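Local coordinates for translation initiation factor eIF-2B (Pyrococcus horikoshii, PDB 1VB5), which probably catalyses the exchange of GDP for GTP on initiation factor 2, as a member of the eIF-2B alpha/beta/delta subunit family, at residues L51-E54 / V55-N59; L106-D109 / G110-I113; F88-R91 / M92-K96; V194-K197 / A198-L202. All coordinates share one frame; numbering follows the deposited sequence.

Contact 1 (L51-E54 / V55-N59)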
loop_
_atom_site.group_PDB
_atom_site.type_symbol
_atom_site.label_atom_id
_atom_site.label_comp_id
_atom_site.label_asym_id
_atom_site.label_seq_id
_atom_site.Cartn_x
_atom_site.Cartn_y
_atom_site.Cartn_z
ATOM N N LEU B 51 6.097 28.317 22.787
ATOM C CA LEU B 51 6.211 26.864 22.808
ATOM C C LEU B 51 4.902 26.230 22.337
ATOM O O LEU B 51 4.911 25.188 21.685
ATOM C CB LEU B 51 6.568 26.365 24.212
ATOM C CG LEU B 51 6.835 24.859 24.311
ATOM C CD1 LEU B 51 7.883 24.455 23.281
ATOM C CD2 LEU B 51 7.301 24.503 25.715
ATOM N N ARG B 52 3.780 26.861 22.673
ATOM C CA ARG B 52 2.474 26.368 22.250
ATOM C C ARG B 52 2.484 26.202 20.733
ATOM O O ARG B 52 2.016 25.196 20.195
ATOM C CB ARG B 52 1.375 27.368 22.616
ATOM C CG ARG B 52 0.678 27.125 23.939
ATOM C CD ARG B 52 -0.474 28.104 24.100
ATOM N NE ARG B 52 -1.313 27.782 25.249
ATOM C CZ ARG B 52 -2.427 28.436 25.567
ATOM N NH1 ARG B 52 -2.842 29.451 24.823
ATOM N NH2 ARG B 52 -3.125 28.073 26.637
ATOM N N GLU B 53 3.029 27.207 20.056
ATOM C CA GLU B 53 3.097 27.218 18.603
ATOM C C GLU B 53 4.115 26.233 18.037
ATOM O O GLU B 53 3.811 25.492 17.105
ATOM C CB GLU B 53 3.408 28.634 18.126
ATOM C CG GLU B 53 3.198 28.853 16.646
ATOM C CD GLU B 53 3.025 30.319 16.306
ATOM O OE1 GLU B 53 2.912 30.644 15.103
ATOM O OE2 GLU B 53 2.995 31.144 17.246
ATOM N N GLU B 54 5.317 26.215 18.604
ATOM C CA GLU B 54 6.363 25.313 18.135
ATOM C C GLU B 54 5.992 23.843 18.309
ATOM O O GLU B 54 6.314 23.014 17.462
ATOM C CB GLU B 54 7.677 25.597 18.871
ATOM C CG GLU B 54 8.221 26.997 18.642
ATOM C CD GLU B 54 8.370 27.328 17.169
ATOM O OE1 GLU B 54 9.092 26.593 16.462
ATOM O OE2 GLU B 54 7.763 28.324 16.720
ATOM N N VAL B 55 5.324 23.525 19.412
ATOM C CA VAL B 55 4.917 22.153 19.689
ATOM C C VAL B 55 3.927 21.655 18.640
ATOM O O VAL B 55 4.019 20.523 18.176
ATOM C CB VAL B 55 4.275 22.039 21.088
ATOM C CG1 VAL B 55 3.749 20.635 21.309
ATOM C CG2 VAL B 55 5.302 22.376 22.155
ATOM N N VAL B 56 2.980 22.510 18.272
ATOM C CA VAL B 56 1.982 22.158 17.273
ATOM C C VAL B 56 2.618 22.043 15.885
ATOM O O VAL B 56 2.189 21.225 15.071
ATOM C CB VAL B 56 0.841 23.207 17.245
ATOM C CG1 VAL B 56 -0.049 22.992 16.033
ATOM C CG2 VAL B 56 0.009 23.093 18.520
ATOM N N LYS B 57 3.644 22.854 15.623
ATOM C CA LYS B 57 4.337 22.834 14.332
ATOM C C LYS B 57 5.103 21.536 14.099
ATOM O O LYS B 57 5.376 21.167 12.956
ATOM C CB LYS B 57 5.314 24.007 14.216
ATOM C CG LYS B 57 4.663 25.364 14.032
ATOM C CD LYS B 57 5.725 26.448 13.914
ATOM C CE LYS B 57 5.113 27.842 13.874
ATOM N NZ LYS B 57 6.165 28.904 13.921
ATOM N N VAL B 58 5.460 20.846 15.178
ATOM C CA VAL B 58 6.192 19.592 15.057
ATOM C C VAL B 58 5.455 18.658 14.097
ATOM O O VAL B 58 6.068 18.036 13.230
ATOM C CB VAL B 58 6.346 18.908 16.428
ATOM C CG1 VAL B 58 6.990 17.539 16.268
ATOM C CG2 VAL B 58 7.190 19.781 17.336
ATOM N N ASN B 59 4.139 18.561 14.260
ATOM C CA ASN B 59 3.317 17.723 13.394
ATOM C C ASN B 59 1.867 18.179 13.471
ATOM O O ASN B 59 1.111 17.743 14.340
ATOM C CB ASN B 59 3.411 16.253 13.801
ATOM C CG ASN B 59 2.746 15.331 12.791
ATOM O OD1 ASN B 59 1.686 15.650 12.250
ATOM N ND2 ASN B 59 3.359 14.180 12.539
#
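The carboxylate of E54 meets the ammonium of K57 at OE2, on the syn side of that oxygen, with NZ 28° out of the carboxylate plane and 3.3 Å from OE2. E53 is a looser partner: its OE1 is 3.9 Å from K57 NZ, a long salt bridge, and its CG comes 3.5 Å from K57 CE. One lysine thus joins two acids, three and four residues before it, in a salt-bridge network on the outer side of the helix, where long charged chains suit the solvent. E54 reaches the lysine because its chain folds back at chi2 (-54°), while K57 stays extended beyond CG. Were E54 an alanine, K57 would probably lose the shorter of its two bridges here and keep the long one to E53, its ammonium freer to swing. Behind the salt bridges the helical backbone bonds continue, K57 N to E53 O at 3.0 Å being sound, V58 N to E54 O weak. On the inner side L51 CD1 lies against V55 CG2 at 3.5 Å, branched apolar chains that fit a buried face, though V55 CG2 is modelled too near L51 O to be placed exactly. Helix 41-58 packs by L51 and V55 on F32 of helix 21-38, by V55 and V58 on L65 of helix 63-71, and by L51 and V58 on helix 4-14, whose L10 E54 touches from the more exposed side.

Contact 2 (L106-D109 / G110-I113)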
loop_
_atom_site.group_PDB
_atom_site.type_symbol
_atom_site.label_atom_id
_atom_site.label_comp_id
_atom_site.label_asym_id
_atom_site.label_seq_id
_atom_site.Cartn_x
_atom_site.Cartn_y
_atom_site.Cartn_z
ATOM N N LEU B 106 -13.491 -5.807 23.366
ATOM C CA LEU B 106 -14.048 -5.910 22.024
ATOM C C LEU B 106 -13.549 -7.162 21.300
ATOM O O LEU B 106 -14.313 -7.847 20.619
ATOM C CB LEU B 106 -13.655 -4.665 21.229
ATOM C CG LEU B 106 -14.090 -4.478 19.777
ATOM C CD1 LEU B 106 -15.612 -4.444 19.685
ATOM C CD2 LEU B 106 -13.498 -3.165 19.261
ATOM N N ILE B 107 -12.261 -7.450 21.450
ATOM C CA ILE B 107 -11.640 -8.605 20.811
ATOM C C ILE B 107 -12.294 -9.919 21.254
ATOM O O ILE B 107 -12.743 -10.046 22.395
ATOM C CB ILE B 107 -10.116 -8.628 21.120
ATOM C CG1 ILE B 107 -9.455 -7.392 20.501
ATOM C CG2 ILE B 107 -9.479 -9.894 20.569
ATOM C CD1 ILE B 107 -7.991 -7.215 20.840
ATOM N N ASP B 108 -12.358 -10.886 20.343
ATOM C CA ASP B 108 -12.955 -12.186 20.637
ATOM C C ASP B 108 -12.010 -13.335 20.299
ATOM O O ASP B 108 -11.080 -13.176 19.505
ATOM C CB ASP B 108 -14.247 -12.376 19.840
ATOM C CG ASP B 108 -15.341 -11.419 20.258
ATOM O OD1 ASP B 108 -16.374 -11.376 19.554
ATOM O OD2 ASP B 108 -15.177 -10.719 21.284
ATOM N N ASP B 109 -12.267 -14.495 20.900
ATOM C CA ASP B 109 -11.470 -15.692 20.658
ATOM C C ASP B 109 -11.565 -16.089 19.205
ATOM O O ASP B 109 -12.647 -16.054 18.617
ATOM C CB ASP B 109 -11.966 -16.857 21.517
ATOM C CG ASP B 109 -11.309 -16.895 22.875
ATOM O OD1 ASP B 109 -10.067 -17.016 22.921
ATOM O OD2 ASP B 109 -12.031 -16.804 23.892
ATOM N N GLY B 110 -10.430 -16.194 18.771
ATOM C CA GLY B 110 -10.463 -16.682 17.402
ATOM C C GLY B 110 -10.310 -15.572 16.367
ATOM O O GLY B 110 -10.268 -15.834 15.164
ATOM N N ASP B 111 -10.231 -14.328 16.829
ATOM C CA ASP B 111 -10.080 -13.185 15.929
ATOM C C ASP B 111 -8.750 -13.182 15.180
ATOM O O ASP B 111 -7.745 -13.718 15.650
ATOM C CB ASP B 111 -10.147 -11.861 16.702
ATOM C CG ASP B 111 -11.526 -11.215 16.682
ATOM O OD1 ASP B 111 -12.291 -11.406 15.710
ATOM O OD2 ASP B 111 -11.828 -10.478 17.642
ATOM N N VAL B 112 -8.765 -12.570 14.003
ATOM C CA VAL B 112 -7.564 -12.378 13.211
ATOM C C VAL B 112 -7.613 -10.867 13.016
ATOM O O VAL B 112 -8.440 -10.355 12.264
ATOM C CB VAL B 112 -7.620 -13.087 11.854
ATOM C CG1 VAL B 112 -6.417 -12.660 11.006
ATOM C CG2 VAL B 112 -7.591 -14.606 12.063
ATOM N N ILE B 113 -6.849 -10.179 13.792
ATOM C CA ILE B 113 -6.807 -8.719 13.776
ATOM C C ILE B 113 -5.811 -8.158 12.763
ATOM O O ILE B 113 -4.643 -8.537 12.759
ATOM C CB ILE B 113 -6.421 -8.174 15.170
ATOM C CG1 ILE B 113 -7.330 -8.784 16.241
ATOM C CG2 ILE B 113 -6.521 -6.653 15.187
ATOM C CD1 ILE B 113 -6.844 -8.531 17.669
#
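Two hydrogen bonds tie D108 to D111, one through a side chain and one through the backbone. The amide of D108 gives its N-H to OD2 of D111 at 2.8 Å and a nearly straight 163°, arriving from above the carboxylate plane, 41° out of it. In the reverse direction D111 N donates to D108 O at 3.0 Å. Aspartate suits position 111 because its short chain can turn back to a main-chain N-H three residues earlier; OD1 is held by the S179 hydroxyl. The backbone bond closes a type II beta turn from D108 to D111, which reverses the chain between the end of helix 78-106 and strand 111-115 of the largely parallel, Rossmann-like sheet. G110 takes the third place of this turn with phi at 99°, where a CB would be jammed against D109 O, hence glycine. D109, at the exposed corner, turns its OD1 to the amide of R135, next to the neighbouring strand 136-141. Deeper in, I107 CD1 and I113 CD1 meet at 3.6 Å, the two buried branched chains crossing at about a right angle. I107 CG1 lies anti to the carbonyl carbon, and the extended chain takes CD1 to I113. Both isoleucines pack on F136 of strand 136-141; I107 also meets I125 and A129 of helix 120-131, and I113 touches I180 of strand 180-183.

Contact 3 (F88-R91 / M92-K96)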
loop_
_atom_site.group_PDB
_atom_site.type_symbol
_atom_site.label_atom_id
_atom_site.label_comp_id
_atom_site.label_asym_id
_atom_site.label_seq_id
_atom_site.Cartn_x
_atom_site.Cartn_y
_atom_site.Cartn_z
ATOM N N PHE B 88 -1.206 16.393 32.468
ATOM C CA PHE B 88 -1.495 15.957 31.104
ATOM C C PHE B 88 -0.910 14.554 30.951
ATOM O O PHE B 88 -1.577 13.637 30.468
ATOM C CB PHE B 88 -0.851 16.894 30.079
ATOM C CG PHE B 88 -1.325 16.662 28.665
ATOM C CD1 PHE B 88 -2.487 17.265 28.199
ATOM C CD2 PHE B 88 -0.630 15.804 27.814
ATOM C CE1 PHE B 88 -2.956 17.015 26.903
ATOM C CE2 PHE B 88 -1.090 15.547 26.520
ATOM C CZ PHE B 88 -2.254 16.154 26.066
ATOM N N LEU B 89 0.334 14.388 31.388
ATOM C CA LEU B 89 1.001 13.095 31.312
ATOM C C LEU B 89 0.230 12.032 32.091
ATOM O O LEU B 89 0.063 10.904 31.623
ATOM C CB LEU B 89 2.435 13.203 31.843
ATOM C CG LEU B 89 3.401 14.007 30.963
ATOM C CD1 LEU B 89 4.770 14.111 31.634
ATOM C CD2 LEU B 89 3.532 13.333 29.608
ATOM N N ARG B 90 -0.248 12.391 33.279
ATOM C CA ARG B 90 -1.003 11.449 34.093
ATOM C C ARG B 90 -2.296 11.060 33.382
ATOM O O ARG B 90 -2.709 9.901 33.422
ATOM C CB ARG B 90 -1.336 12.058 35.456
ATOM C CG ARG B 90 -1.938 11.072 36.444
ATOM C CD ARG B 90 -2.478 11.794 37.675
ATOM N NE ARG B 90 -3.571 12.698 37.326
ATOM C CZ ARG B 90 -4.734 12.302 36.814
ATOM N NH1 ARG B 90 -4.965 11.011 36.593
ATOM N NH2 ARG B 90 -5.663 13.198 36.506
ATOM N N ARG B 91 -2.936 12.031 32.735
ATOM C CA ARG B 91 -4.177 11.756 32.020
ATOM C C ARG B 91 -3.947 10.863 30.800
ATOM O O ARG B 91 -4.751 9.975 30.529
ATOM C CB ARG B 91 -4.860 13.057 31.591
ATOM C CG ARG B 91 -5.421 13.876 32.747
ATOM C CD ARG B 91 -6.292 15.017 32.241
ATOM N NE ARG B 91 -6.797 15.852 33.330
ATOM C CZ ARG B 91 -7.711 16.808 33.178
ATOM N NH1 ARG B 91 -8.226 17.052 31.980
ATOM N NH2 ARG B 91 -8.109 17.524 34.222
ATOM N N MET B 92 -2.854 11.088 30.071
ATOM C CA MET B 92 -2.559 10.263 28.899
ATOM C C MET B 92 -2.428 8.806 29.313
ATOM O O MET B 92 -3.051 7.925 28.721
ATOM C CB MET B 92 -1.253 10.690 28.221
ATOM C CG MET B 92 -1.247 12.080 27.633
ATOM S SD MET B 92 0.178 12.355 26.537
ATOM C CE MET B 92 1.496 11.623 27.445
ATOM N N GLU B 93 -1.613 8.561 30.335
ATOM C CA GLU B 93 -1.383 7.209 30.834
ATOM C C GLU B 93 -2.687 6.547 31.278
ATOM O O GLU B 93 -2.946 5.387 30.958
ATOM C CB GLU B 93 -0.385 7.243 31.999
ATOM C CG GLU B 93 0.151 5.874 32.416
ATOM C CD GLU B 93 -0.774 5.119 33.368
ATOM O OE1 GLU B 93 -0.561 3.897 33.561
ATOM O OE2 GLU B 93 -1.703 5.743 33.933
ATOM N N GLU B 94 -3.507 7.290 32.012
ATOM C CA GLU B 94 -4.776 6.764 32.494
ATOM C C GLU B 94 -5.701 6.485 31.314
ATOM O O GLU B 94 -6.394 5.464 31.276
ATOM C CB GLU B 94 -5.432 7.767 33.444
ATOM C CG GLU B 94 -6.718 7.275 34.080
ATOM C CD GLU B 94 -7.323 8.293 35.036
ATOM O OE1 GLU B 94 -6.614 8.731 35.972
ATOM O OE2 GLU B 94 -8.506 8.653 34.853
ATOM N N ALA B 95 -5.705 7.400 30.353
ATOM C CA ALA B 95 -6.546 7.258 29.169
ATOM C C ALA B 95 -6.170 5.999 28.393
ATOM O O ALA B 95 -7.038 5.193 28.057
ATOM C CB ALA B 95 -6.408 8.492 28.274
ATOM N N LYS B 96 -4.878 5.828 28.121
ATOM C CA LYS B 96 -4.408 4.662 27.385
ATOM C C LYS B 96 -4.792 3.356 28.080
ATOM O O LYS B 96 -5.255 2.420 27.430
ATOM C CB LYS B 96 -2.889 4.719 27.188
ATOM C CG LYS B 96 -2.333 3.585 26.311
ATOM C CD LYS B 96 -0.814 3.676 26.140
ATOM C CE LYS B 96 -0.412 4.939 25.384
ATOM N NZ LYS B 96 1.072 5.104 25.276
#
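The F88 ring crosses the M92 chain at a slant, with F88 CE2 3.4 Å from M92 SD. The sulfur sits 4.6 Å from the ring centroid and oblique to it, a Met-aromatic contact one helical turn apart. With CG anti to the backbone N (chi1 -169°), ring atoms CE2 and CD2 can reach that methionine. L89 comes next and lies side by side with M92; its CD2 touches M92 CE at 3.4 Å, tighter than usual. A flexible methionine suits this place, since its bend at chi3 brings the methyl to L89 while the sulfur stays by F88. R90 belongs to the outer surface. Its NH1 meets E94 OE1 at 2.9 Å at the guanidinium edge, a salt bridge whose hydrogen bond is weak, the N-H being bent to 129°; the guanidinium and carboxylate planes stand 43° apart. R91 sends its guanidinium back to E87, and its carbonyl O accepts from A95 N at 2.8 Å. Helix 78-106 meets helix 21-38 through L89 and M92, which touch K26, while F88 packs on L68 and F71 of helix 63-71 and the small A95 meets the loop residues E219 and E265.

Contact 4 (V194-K197 / A198-L202)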
loop_
_atom_site.group_PDB
_atom_site.type_symbol
_atom_site.label_atom_id
_atom_site.label_comp_id
_atom_site.label_asym_id
_atom_site.label_seq_id
_atom_site.Cartn_x
_atom_site.Cartn_y
_atom_site.Cartn_z
ATOM N N VAL B 194 -11.050 10.417 10.315
ATOM C CA VAL B 194 -9.857 9.937 10.997
ATOM C C VAL B 194 -8.579 10.187 10.215
ATOM O O VAL B 194 -8.443 9.756 9.069
ATOM C CB VAL B 194 -9.961 8.422 11.281
ATOM C CG1 VAL B 194 -8.724 7.943 12.045
ATOM C CG2 VAL B 194 -11.227 8.128 12.061
ATOM N N VAL B 195 -7.648 10.897 10.840
ATOM C CA VAL B 195 -6.360 11.185 10.225
ATOM C C VAL B 195 -5.390 10.152 10.791
ATOM O O VAL B 195 -5.267 10.001 12.013
ATOM C CB VAL B 195 -5.857 12.587 10.587
ATOM C CG1 VAL B 195 -4.509 12.837 9.923
ATOM C CG2 VAL B 195 -6.870 13.635 10.141
ATOM N N ASN B 196 -4.716 9.427 9.908
ATOM C CA ASN B 196 -3.790 8.403 10.352
ATOM C C ASN B 196 -2.767 8.135 9.260
ATOM O O ASN B 196 -2.856 8.696 8.173
ATOM C CB ASN B 196 -4.564 7.119 10.698
ATOM C CG ASN B 196 -3.749 6.155 11.541
ATOM O OD1 ASN B 196 -3.180 6.537 12.565
ATOM N ND2 ASN B 196 -3.693 4.897 11.121
ATOM N N LYS B 197 -1.791 7.286 9.562
ATOM C CA LYS B 197 -0.744 6.939 8.611
ATOM C C LYS B 197 -1.323 6.682 7.213
ATOM O O LYS B 197 -2.350 6.015 7.065
ATOM C CB LYS B 197 0.007 5.695 9.099
ATOM C CG LYS B 197 1.174 5.286 8.209
ATOM C CD LYS B 197 2.310 6.303 8.283
ATOM C CE LYS B 197 3.329 6.083 7.159
ATOM N NZ LYS B 197 3.832 4.678 7.128
ATOM N N ALA B 198 -0.659 7.224 6.197
ATOM C CA ALA B 198 -1.082 7.052 4.814
ATOM C C ALA B 198 -1.304 5.570 4.535
ATOM O O ALA B 198 -0.457 4.736 4.862
ATOM C CB ALA B 198 -0.023 7.606 3.877
ATOM N N GLY B 199 -2.443 5.246 3.930
ATOM C CA GLY B 199 -2.747 3.859 3.637
ATOM C C GLY B 199 -3.926 3.330 4.443
ATOM O O GLY B 199 -4.571 2.359 4.036
ATOM N N THR B 200 -4.208 3.965 5.582
ATOM C CA THR B 200 -5.310 3.551 6.449
ATOM C C THR B 200 -6.627 3.610 5.678
ATOM O O THR B 200 -7.492 2.748 5.836
ATOM C CB THR B 200 -5.419 4.471 7.698
ATOM O OG1 THR B 200 -4.166 4.484 8.396
ATOM C CG2 THR B 200 -6.511 3.971 8.631
ATOM N N TYR B 201 -6.765 4.636 4.843
ATOM C CA TYR B 201 -7.958 4.822 4.023
ATOM C C TYR B 201 -8.171 3.589 3.137
ATOM O O TYR B 201 -9.282 3.063 3.038
ATOM C CB TYR B 201 -7.786 6.086 3.167
ATOM C CG TYR B 201 -8.854 6.321 2.114
ATOM C CD1 TYR B 201 -10.204 6.429 2.461
ATOM C CD2 TYR B 201 -8.505 6.470 0.768
ATOM C CE1 TYR B 201 -11.183 6.683 1.491
ATOM C CE2 TYR B 201 -9.474 6.722 -0.209
ATOM C CZ TYR B 201 -10.806 6.830 0.157
ATOM O OH TYR B 201 -11.756 7.101 -0.803
ATOM N N LEU B 202 -7.097 3.119 2.505
ATOM C CA LEU B 202 -7.194 1.946 1.633
ATOM C C LEU B 202 -7.602 0.721 2.438
ATOM O O LEU B 202 -8.387 -0.105 1.973
ATOM C CB LEU B 202 -5.856 1.678 0.935
ATOM C CG LEU B 202 -5.293 2.861 0.145
ATOM C CD1 LEU B 202 -3.944 2.488 -0.470
ATOM C CD2 LEU B 202 -6.291 3.269 -0.926
HETATM O O HOH W 1 2.288 3.534 5.147
#
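A type II beta turn from K197 to T200 leads strand 194-197 into helix 200-209, with G199 at the N-cap position and its phi at 113°, where a CB would be jammed against the preceding carbonyl. K197 O is gripped twice by one residue: T200 N donates to it at 3.1 Å in the carbonyl plane, and T200 OG1 at 2.7 Å, also in plane and on a lone pair. The same hydroxyl accepts from N196 ND2 at 2.8 Å, so this buried hydroxyl has a partner both as donor and as acceptor. Threonine can do this because chi1 of -56° sets OG1 beside its own backbone N, close to the carbonyl that this N also reaches. The asparagine side chain crosses that of T200 at about a right angle, with OG1 21° out of the amide plane. A valine in place of T200 would probably leave N196 ND2 without this acceptor and take one of two donors from K197 O, weakening the fixed turn. K197 bends at chi2 and chi4; its NZ forms a salt bridge with E148 and donates to S144 O and, at 2.8 Å, to a water; that water lies 3.0 Å from A198 O, which H116 also reaches. Strand 194-197 lies between strands 187-188 and 251-254 of a small antiparallel sheet. T200 touches D252 and T254 of the latter and F214 of strand 214-217, while A198, Y201 and L202 pack against the second subunit.

Along the chain the order is contact 1, contact 3, contact 2, contact 4. Contacts 1 and 3 belong to the helical N-terminal part, on helices 41-58 and 78-106, with centres about 20 Å apart; both pack on helices 21-38 and 63-71. The long helix 78-106 then runs to contact 2, whose centre is about 26 Å from that of contact 3, and there the chain turns into strand 111-115 of the main sheet. Contact 4, about 22 Å from contact 2 between centres, lies where the small antiparallel sheet meets helix 200-209, and it alone of the four touches the second subunit. Helix 78-106 thus physically links the helical bundle to the Rossmann-like part.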